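Long-range contacts in kallistatin (Homo sapiens, PDB 6F4V), which inhibits tissue kallikrein as a serpin, forming an equimolar, heat- and SDS-stable complex with the protease and being cleaved at its reactive site: residues N9-Y17 with I29-S37; R52-G60 with R289-S297. All blocks are in the same frame, centred on the assembly; numbering follows the deposited sequence. Where two conformers were deposited one is given.

Interaction 1 (N9-Y17 with I29-S37); sequences NADFAFRFY and IFFSPLSIS
Phe31 and Phe16 form the aromatic centre of the contact between helix 9-17 and strand 29-31 with the start of the following helix. Phe31 sets out with CG between its backbone N and carbonyl carbon (chi1 70°), and from there its ring rises to the helix. CG and CD2 lie against CD1 and CE1 of Phe16; further out, CE2 comes to 3.4 Å from Phe16 CD1, which stands over the centre of the Phe31 ring. The planes are 43° apart, so the pair is neither a parallel stack nor a T. Along the rim, CE1 reaches Tyr17 CB at 4.0 Å, and at the tip CZ meets Ala13 O, 3.4 Å away and in the ring plane.

Beside this pair, Ile36 CD1 sits over a face of Phe16, 4.2 Å from its ring centroid, a CH-pi contact. Ala13 CB and Pro33 CB are tight at 3.4 Å, where the backbones come nearest. At the Ser37 end water takes over: one molecule donates to Asn9 O and Ser37 OG, while a second accepts from Ser37 OG and donates to Asn9 OD1 at 2.8 Å. Ser32 N-caps helix 33-44, its OG accepting from Ser35 N. Every touching residue is buried in this textbook serpin unit of helix A (6-23), strand s6B (29-31) and helix B (33-44), the strand carrying the chain between the helices.

Interaction 2 (R52-G60 with R289-S297); sequences RSQILEGLG and RLGFTDLFS. With EDO (1,2-ethanediol), chain D.
Phe292 points its ring into the last turn of helix 52-58, and its placement against Gly58, Ile55 and Leu59 sets the contact. Its CG lies beside the backbone N (chi1 -62°), a turn that carries the ring to the helix end, where Phe292 CZ comes to 3.4 Å from Gly58 C and CE2 to 3.6 Å from Ile55 O. Gly58 CA lies 4.1 Å from the ring centroid, 30° off the normal, an off-centre CH-pi approach to bare backbone. Leu59 crosses the ring at about a right angle, its CG in the ring plane at the edge and its CD2 3.9 Å from Phe292 CZ. Ile55 also crosses it nearly perpendicularly, CG2 meeting CE2, while its CD1 runs to Leu295 CD1 at 4.1 Å.

At the polar end Gln54 stretches out beyond CG and lays its amide across Asp294, OE1 standing 3.7 Å from Asp294 CB. The carboxylate itself turns to Ser51, whose OG bonds OD2. Two waters link the polar groups: one donates to Gln54 OE1 and Gly291 O and accepts from Asp294 N, and the other donates to Gln54 O and Gly291 O, the latter at 2.8 Å.

With no direct hydrogen bonds between the segments, the polar edge depends on two ordered waters that both donate to Gly291 O, while the fit of the Phe292 ring against the Gly58 backbone supplies the dry part.

Overall arrangement
Interactions 1 and 2 follow one another along the chain, their centres about 14 Å apart. Helix 33-44, begun in interaction 1, precedes helix 49-58 of interaction 2, whose partner 289-297 comes 229 residues later. The centre of interaction 1 lies about 5 Å from the chain centre, that of interaction 2 about 17 Å. Arg15 ties them together: NH2 probably donates to Gly58 O at 2.7 Å, and NH1 bonds Leu290 O weakly. Strand 29-31 pairs in an antiparallel ladder with a strand of another chain, so the sheet runs on across the interface. Helix 33-44 touches strand 328-340, which lies between 159-172 and 312-324 in the large sheet, consistent with the inserted reactive-centre loop of a cleaved serpin.

Interaction 1 (N9-Y17 with I29-S37)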
loop_
_atom_site.group_PDB
_atom_site.type_symbol
_atom_site.label_atom_id
_atom_site.label_comp_id
_atom_site.label_asym_id
_atom_site.label_seq_id
_atom_site.Cartn_x
_atom_site.Cartn_y
_atom_site.Cartn_z
ATOM N N ASN A 9 7.079 8.807 -3.853
ATOM C CA ASN A 9 6.263 7.711 -3.354
ATOM C C ASN A 9 4.871 8.174 -2.878
ATOM O O ASN A 9 3.877 7.481 -3.105
ATOM C CB ASN A 9 7.012 6.950 -2.243
ATOM C CG ASN A 9 8.115 6.056 -2.778
ATOM O OD1 ASN A 9 8.199 5.786 -3.978
ATOM N ND2 ASN A 9 8.975 5.550 -1.860
ATOM N N ALA A 10 4.812 9.312 -2.196
ATOM C CA ALA A 10 3.537 9.864 -1.731
ATOM C C ALA A 10 2.677 10.333 -2.910
ATOM O O ALA A 10 1.470 10.129 -2.908
ATOM C CB ALA A 10 3.761 10.992 -0.747
ATOM N N ASP A 11 3.307 10.956 -3.902
ATOM C CA ASP A 11 2.615 11.386 -5.124
ATOM C C ASP A 11 1.971 10.204 -5.783
ATOM O O ASP A 11 0.820 10.279 -6.166
ATOM C CB ASP A 11 3.607 12.092 -6.079
ATOM C CG ASP A 11 3.031 12.365 -7.482
ATOM O OD1 ASP A 11 2.205 13.277 -7.566
ATOM O OD2 ASP A 11 3.397 11.664 -8.482
ATOM N N PHE A 12 2.728 9.118 -5.967
ATOM C CA PHE A 12 2.161 7.915 -6.557
ATOM C C PHE A 12 0.989 7.377 -5.742
ATOM O O PHE A 12 -0.064 7.027 -6.310
ATOM C CB PHE A 12 3.209 6.831 -6.724
ATOM C CG PHE A 12 2.668 5.586 -7.315
ATOM C CD1 PHE A 12 2.344 5.540 -8.666
ATOM C CD2 PHE A 12 2.404 4.485 -6.536
ATOM C CE1 PHE A 12 1.793 4.406 -9.236
ATOM C CE2 PHE A 12 1.855 3.337 -7.106
ATOM C CZ PHE A 12 1.569 3.295 -8.474
ATOM N N ALA A 13 1.188 7.299 -4.412
ATOM C CA ALA A 13 0.122 6.809 -3.505
ATOM C C ALA A 13 -1.210 7.481 -3.734
ATOM O O ALA A 13 -2.245 6.811 -3.945
ATOM C CB ALA A 13 0.521 6.976 -2.065
ATOM N N PHE A 14 -1.179 8.806 -3.748
ATOM C CA PHE A 14 -2.405 9.577 -3.894
ATOM C C PHE A 14 -2.963 9.624 -5.327
ATOM O O PHE A 14 -4.175 9.699 -5.503
ATOM C CB PHE A 14 -2.273 10.944 -3.232
ATOM C CG PHE A 14 -2.194 10.842 -1.719
ATOM C CD1 PHE A 14 -3.324 10.509 -0.976
ATOM C CD2 PHE A 14 -0.988 11.005 -1.045
ATOM C CE1 PHE A 14 -3.261 10.360 0.412
ATOM C CE2 PHE A 14 -0.921 10.839 0.349
ATOM C CZ PHE A 14 -2.057 10.539 1.072
ATOM N N ARG A 15 -2.094 9.512 -6.327
ATOM C CA ARG A 15 -2.544 9.361 -7.721
ATOM C C ARG A 15 -3.281 8.039 -7.910
ATOM O O ARG A 15 -4.347 8.002 -8.566
ATOM C CB ARG A 15 -1.381 9.482 -8.714
ATOM C CG ARG A 15 -0.992 10.932 -9.045
ATOM C CD ARG A 15 -0.083 11.013 -10.261
ATOM N NE ARG A 15 1.219 10.481 -9.951
ATOM C CZ ARG A 15 1.821 9.428 -10.508
ATOM N NH1 ARG A 15 1.302 8.739 -11.521
ATOM N NH2 ARG A 15 3.017 9.088 -10.042
ATOM N N PHE A 16 -2.726 6.952 -7.343
ATOM C CA PHE A 16 -3.347 5.639 -7.458
ATOM C C PHE A 16 -4.711 5.645 -6.767
ATOM O O PHE A 16 -5.709 5.189 -7.333
ATOM C CB PHE A 16 -2.444 4.534 -6.904
ATOM C CG PHE A 16 -2.925 3.143 -7.201
ATOM C CD1 PHE A 16 -3.855 2.507 -6.369
ATOM C CD2 PHE A 16 -2.432 2.447 -8.274
ATOM C CE1 PHE A 16 -4.306 1.235 -6.642
ATOM C CE2 PHE A 16 -2.871 1.151 -8.550
ATOM C CZ PHE A 16 -3.807 0.538 -7.726
ATOM N N TYR A 17 -4.745 6.150 -5.546
ATOM C CA TYR A 17 -5.999 6.250 -4.772
ATOM C C TYR A 17 -7.043 7.009 -5.600
ATOM O O TYR A 17 -8.202 6.593 -5.732
ATOM C CB TYR A 17 -5.778 6.914 -3.405
ATOM C CG TYR A 17 -7.075 6.959 -2.660
ATOM C CD1 TYR A 17 -7.519 5.878 -1.950
ATOM C CD2 TYR A 17 -7.944 8.028 -2.827
ATOM C CE1 TYR A 17 -8.781 5.876 -1.353
ATOM C CE2 TYR A 17 -9.226 8.039 -2.281
ATOM C CZ TYR A 17 -9.644 6.969 -1.535
ATOM O OH TYR A 17 -10.943 6.981 -1.010
ATOM N N ILE A 29 -11.758 0.565 -0.538
ATOM C CA ILE A 29 -10.463 0.620 -1.205
ATOM C C ILE A 29 -9.398 0.291 -0.169
ATOM O O ILE A 29 -9.446 0.787 0.949
ATOM C CB ILE A 29 -10.177 2.017 -1.794
ATOM C CG1 ILE A 29 -11.205 2.357 -2.895
ATOM C CG2 ILE A 29 -8.748 2.151 -2.303
ATOM C CD1 ILE A 29 -11.218 3.831 -3.261
ATOM N N PHE A 30 -8.437 -0.546 -0.548
ATOM C CA PHE A 30 -7.284 -0.754 0.319
ATOM C C PHE A 30 -6.108 -1.270 -0.457
ATOM O O PHE A 30 -6.198 -2.290 -1.104
ATOM C CB PHE A 30 -7.591 -1.684 1.534
ATOM C CG PHE A 30 -6.557 -1.578 2.608
ATOM C CD1 PHE A 30 -6.433 -0.394 3.361
ATOM C CD2 PHE A 30 -5.661 -2.606 2.832
ATOM C CE1 PHE A 30 -5.442 -0.280 4.329
ATOM C CE2 PHE A 30 -4.649 -2.467 3.780
ATOM C CZ PHE A 30 -4.555 -1.309 4.529
ATOM N N PHE A 31 -4.986 -0.553 -0.381
ATOM C CA PHE A 31 -3.775 -1.002 -1.050
ATOM C C PHE A 31 -2.541 -0.509 -0.336
ATOM O O PHE A 31 -2.616 0.368 0.507
ATOM C CB PHE A 31 -3.761 -0.544 -2.527
ATOM C CG PHE A 31 -3.578 0.929 -2.715
ATOM C CD1 PHE A 31 -4.619 1.800 -2.483
ATOM C CD2 PHE A 31 -2.383 1.435 -3.153
ATOM C CE1 PHE A 31 -4.465 3.166 -2.637
ATOM C CE2 PHE A 31 -2.239 2.807 -3.354
ATOM C CZ PHE A 31 -3.266 3.658 -3.017
ATOM N N SER A 32 -1.405 -1.113 -0.666
ATOM C CA SER A 32 -0.120 -0.603 -0.257
ATOM C C SER A 32 0.619 0.116 -1.390
ATOM O O SER A 32 1.171 -0.534 -2.264
ATOM C CB SER A 32 0.777 -1.698 0.263
ATOM O OG SER A 32 2.025 -1.136 0.614
ATOM N N PRO A 33 0.680 1.450 -1.326
ATOM C CA PRO A 33 1.428 2.166 -2.376
ATOM C C PRO A 33 2.906 1.815 -2.343
ATOM O O PRO A 33 3.513 1.651 -3.404
ATOM C CB PRO A 33 1.228 3.642 -2.041
ATOM C CG PRO A 33 0.401 3.730 -0.818
ATOM C CD PRO A 33 0.001 2.362 -0.388
ATOM N N LEU A 34 3.464 1.644 -1.146
ATOM C CA LEU A 34 4.860 1.283 -1.009
ATOM C C LEU A 34 5.176 -0.038 -1.706
ATOM O O LEU A 34 6.168 -0.157 -2.419
ATOM C CB LEU A 34 5.262 1.261 0.483
ATOM C CG LEU A 34 6.723 0.839 0.661
ATOM C CD1 LEU A 34 7.641 1.823 -0.037
ATOM C CD2 LEU A 34 7.084 0.709 2.087
ATOM N N SER A 35 4.315 -1.029 -1.537
ATOM C CA SER A 35 4.528 -2.311 -2.194
ATOM C C SER A 35 4.534 -2.164 -3.714
ATOM O O SER A 35 5.431 -2.696 -4.397
ATOM C CB SER A 35 3.448 -3.302 -1.798
ATOM O OG SER A 35 3.515 -4.469 -2.596
ATOM N N ILE A 36 3.570 -1.421 -4.232
ATOM C CA ILE A 36 3.539 -1.212 -5.675
ATOM C C ILE A 36 4.787 -0.477 -6.163
ATOM O O ILE A 36 5.416 -0.924 -7.146
ATOM C CB ILE A 36 2.244 -0.506 -6.156
ATOM C CG1 ILE A 36 0.992 -1.326 -5.769
ATOM C CG2 ILE A 36 2.320 -0.262 -7.647
ATOM C CD1 ILE A 36 -0.318 -0.577 -5.999
ATOM N N SER A 37 5.123 0.637 -5.513
ATOM C CA SER A 37 6.309 1.445 -5.878
ATOM C C SER A 37 7.597 0.614 -5.867
ATOM O O SER A 37 8.394 0.639 -6.831
ATOM C CB SER A 37 6.436 2.654 -4.948
ATOM O OG SER A 37 5.370 3.543 -5.169
HETATM O O HOH W 1 4.140 4.772 -2.961
HETATM O O HOH W 2 6.616 5.666 -6.229
#

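Interaction 2 (R52-G60 with R289-S297)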
loop_
_atom_site.group_PDB
_atom_site.type_symbol
_atom_site.label_atom_id
_atom_site.label_comp_id
_atom_site.label_asym_id
_atom_site.label_seq_id
_atom_site.Cartn_x
_atom_site.Cartn_y
_atom_site.Cartn_z
ATOM N N ARG A 52 12.900 2.251 -18.932
ATOM C CA ARG A 52 13.414 2.398 -17.565
ATOM C C ARG A 52 13.001 3.752 -16.987
ATOM O O ARG A 52 12.404 3.829 -15.914
ATOM C CB ARG A 52 14.933 2.252 -17.591
ATOM C CG ARG A 52 15.616 2.074 -16.247
ATOM C CD ARG A 52 17.114 1.945 -16.513
ATOM N NE ARG A 52 17.897 1.537 -15.350
ATOM C CZ ARG A 52 18.409 0.320 -15.117
ATOM N NH1 ARG A 52 18.192 -0.714 -15.937
ATOM N NH2 ARG A 52 19.121 0.124 -13.994
ATOM N N SER A 53 13.264 4.826 -17.729
ATOM C CA SER A 53 12.907 6.164 -17.232
ATOM C C SER A 53 11.389 6.342 -17.133
ATOM O O SER A 53 10.913 6.954 -16.179
ATOM C CB SER A 53 13.563 7.276 -18.061
ATOM O OG SER A 53 13.141 7.214 -19.396
ATOM N N GLN A 54 10.637 5.787 -18.076
ATOM C CA GLN A 54 9.183 5.877 -18.032
ATOM C C GLN A 54 8.570 5.156 -16.818
ATOM O O GLN A 54 7.601 5.632 -16.295
ATOM C CB GLN A 54 8.569 5.369 -19.330
ATOM C CG GLN A 54 8.891 6.344 -20.473
ATOM C CD GLN A 54 7.896 6.354 -21.585
ATOM O OE1 GLN A 54 6.678 6.426 -21.352
ATOM N NE2 GLN A 54 8.408 6.394 -22.829
ATOM N N ILE A 55 9.150 4.049 -16.375
ATOM C CA ILE A 55 8.591 3.390 -15.170
ATOM C C ILE A 55 8.826 4.313 -13.975
ATOM O O ILE A 55 7.897 4.567 -13.183
ATOM C CB ILE A 55 9.227 2.017 -14.902
ATOM C CG1 ILE A 55 8.799 0.988 -15.945
ATOM C CG2 ILE A 55 8.866 1.509 -13.503
ATOM C CD1 ILE A 55 9.749 -0.219 -15.950
ATOM N N LEU A 56 10.051 4.841 -13.868
ATOM C CA LEU A 56 10.394 5.711 -12.736
ATOM C C LEU A 56 9.593 6.989 -12.759
ATOM O O LEU A 56 9.144 7.428 -11.712
ATOM C CB LEU A 56 11.883 6.009 -12.678
ATOM C CG LEU A 56 12.741 4.763 -12.432
ATOM C CD1 LEU A 56 14.207 5.149 -12.360
ATOM C CD2 LEU A 56 12.321 4.028 -11.184
ATOM N N GLU A 57 9.329 7.540 -13.953
ATOM C CA GLU A 57 8.475 8.738 -14.057
ATOM C C GLU A 57 7.027 8.466 -13.680
ATOM O O GLU A 57 6.429 9.275 -13.010
ATOM C CB GLU A 57 8.555 9.387 -15.455
ATOM C CG GLU A 57 9.886 10.088 -15.585
ATOM C CD GLU A 57 10.265 10.493 -17.001
ATOM O OE1 GLU A 57 9.658 9.986 -17.968
ATOM O OE2 GLU A 57 11.218 11.296 -17.094
ATOM N N GLY A 58 6.498 7.317 -14.089
ATOM C CA GLY A 58 5.171 6.870 -13.692
ATOM C C GLY A 58 5.014 6.776 -12.167
ATOM O O GLY A 58 3.941 7.064 -11.619
ATOM N N LEU A 59 6.092 6.368 -11.513
ATOM C CA LEU A 59 6.140 6.276 -10.045
ATOM C C LEU A 59 6.326 7.617 -9.369
ATOM O O LEU A 59 6.417 7.674 -8.131
ATOM C CB LEU A 59 7.250 5.316 -9.623
ATOM C CG LEU A 59 6.978 3.867 -9.940
ATOM C CD1 LEU A 59 8.223 3.037 -9.653
ATOM C CD2 LEU A 59 5.768 3.373 -9.152
ATOM N N GLY A 60 6.468 8.684 -10.156
ATOM C CA GLY A 60 6.549 10.039 -9.639
ATOM C C GLY A 60 7.947 10.602 -9.510
ATOM O O GLY A 60 8.104 11.719 -9.020
ATOM N N ARG A 289 -3.148 3.992 -17.139
ATOM C CA ARG A 289 -3.724 5.303 -16.894
ATOM C C ARG A 289 -2.996 6.150 -15.857
ATOM O O ARG A 289 -3.434 7.265 -15.600
ATOM C CB ARG A 289 -5.200 5.170 -16.562
ATOM C CG ARG A 289 -5.980 4.637 -17.742
ATOM C CD ARG A 289 -7.478 4.566 -17.498
ATOM N NE ARG A 289 -7.880 3.750 -16.357
ATOM C CZ ARG A 289 -7.787 2.419 -16.281
ATOM N NH1 ARG A 289 -7.253 1.695 -17.263
ATOM N NH2 ARG A 289 -8.193 1.795 -15.185
ATOM N N LEU A 290 -1.885 5.653 -15.301
ATOM C CA LEU A 290 -1.051 6.405 -14.365
ATOM C C LEU A 290 0.374 6.586 -14.861
ATOM O O LEU A 290 1.277 6.776 -14.058
ATOM C CB LEU A 290 -1.030 5.691 -13.008
ATOM C CG LEU A 290 -2.350 5.627 -12.274
ATOM C CD1 LEU A 290 -2.260 4.790 -11.008
ATOM C CD2 LEU A 290 -2.841 7.032 -11.946
ATOM N N GLY A 291 0.575 6.531 -16.174
ATOM C CA GLY A 291 1.877 6.779 -16.782
ATOM C C GLY A 291 2.637 5.560 -17.288
ATOM O O GLY A 291 3.787 5.707 -17.728
ATOM N N PHE A 292 2.028 4.376 -17.230
ATOM C CA PHE A 292 2.751 3.146 -17.548
ATOM C C PHE A 292 2.336 2.551 -18.904
ATOM O O PHE A 292 2.419 1.340 -19.097
ATOM C CB PHE A 292 2.573 2.116 -16.432
ATOM C CG PHE A 292 3.123 2.590 -15.096
ATOM C CD1 PHE A 292 2.375 3.441 -14.296
ATOM C CD2 PHE A 292 4.390 2.236 -14.694
ATOM C CE1 PHE A 292 2.862 3.886 -13.076
ATOM C CE2 PHE A 292 4.889 2.678 -13.467
ATOM C CZ PHE A 292 4.120 3.486 -12.665
ATOM N N THR A 293 1.925 3.393 -19.848
ATOM C CA THR A 293 1.564 2.877 -21.178
ATOM C C THR A 293 2.729 2.163 -21.860
ATOM O O THR A 293 2.522 1.096 -22.444
ATOM C CB THR A 293 1.033 3.984 -22.091
ATOM O OG1 THR A 293 1.987 5.061 -22.108
ATOM C CG2 THR A 293 -0.273 4.458 -21.588
ATOM N N ASP A 294 3.943 2.692 -21.760
ATOM C CA ASP A 294 5.097 2.033 -22.385
ATOM C C ASP A 294 5.291 0.626 -21.857
ATOM O O ASP A 294 5.416 -0.325 -22.638
ATOM C CB ASP A 294 6.395 2.817 -22.232
ATOM C CG ASP A 294 7.599 2.066 -22.812
ATOM O OD1 ASP A 294 7.730 2.102 -24.054
ATOM O OD2 ASP A 294 8.375 1.430 -22.038
ATOM N N LEU A 295 5.317 0.485 -20.532
ATOM C CA LEU A 295 5.615 -0.807 -19.923
ATOM C C LEU A 295 4.664 -1.918 -20.356
ATOM O O LEU A 295 5.084 -3.089 -20.540
ATOM C CB LEU A 295 5.635 -0.692 -18.373
ATOM C CG LEU A 295 5.817 -1.999 -17.611
ATOM C CD1 LEU A 295 7.144 -2.645 -17.987
ATOM C CD2 LEU A 295 5.776 -1.799 -16.098
ATOM N N PHE A 296 3.395 -1.574 -20.489
ATOM C CA PHE A 296 2.353 -2.544 -20.858
ATOM C C PHE A 296 2.076 -2.613 -22.359
ATOM O O PHE A 296 1.075 -3.201 -22.764
ATOM C CB PHE A 296 1.088 -2.251 -20.063
ATOM C CG PHE A 296 1.274 -2.519 -18.597
ATOM C CD1 PHE A 296 1.348 -3.826 -18.141
ATOM C CD2 PHE A 296 1.463 -1.486 -17.703
ATOM C CE1 PHE A 296 1.592 -4.093 -16.787
ATOM C CE2 PHE A 296 1.650 -1.748 -16.350
ATOM C CZ PHE A 296 1.710 -3.051 -15.899
ATOM N N SER A 297 2.980 -2.079 -23.167
ATOM C CA SER A 297 2.825 -2.075 -24.623
ATOM C C SER A 297 3.772 -3.058 -25.259
ATOM O O SER A 297 4.691 -3.576 -24.625
ATOM C CB SER A 297 3.111 -0.676 -25.170
ATOM O OG SER A 297 4.509 -0.420 -25.174
HETATM C C1 EDO D . 6.456 14.403 -7.108
HETATM O O1 EDO D . 6.253 13.315 -8.032
HETATM C C2 EDO D . 7.886 14.421 -6.575
HETATM O O2 EDO D . 8.836 14.584 -7.647
HETATM O O HOH W 3 4.990 4.928 -20.062
HETATM O O HOH W 4 5.877 7.513 -17.315
#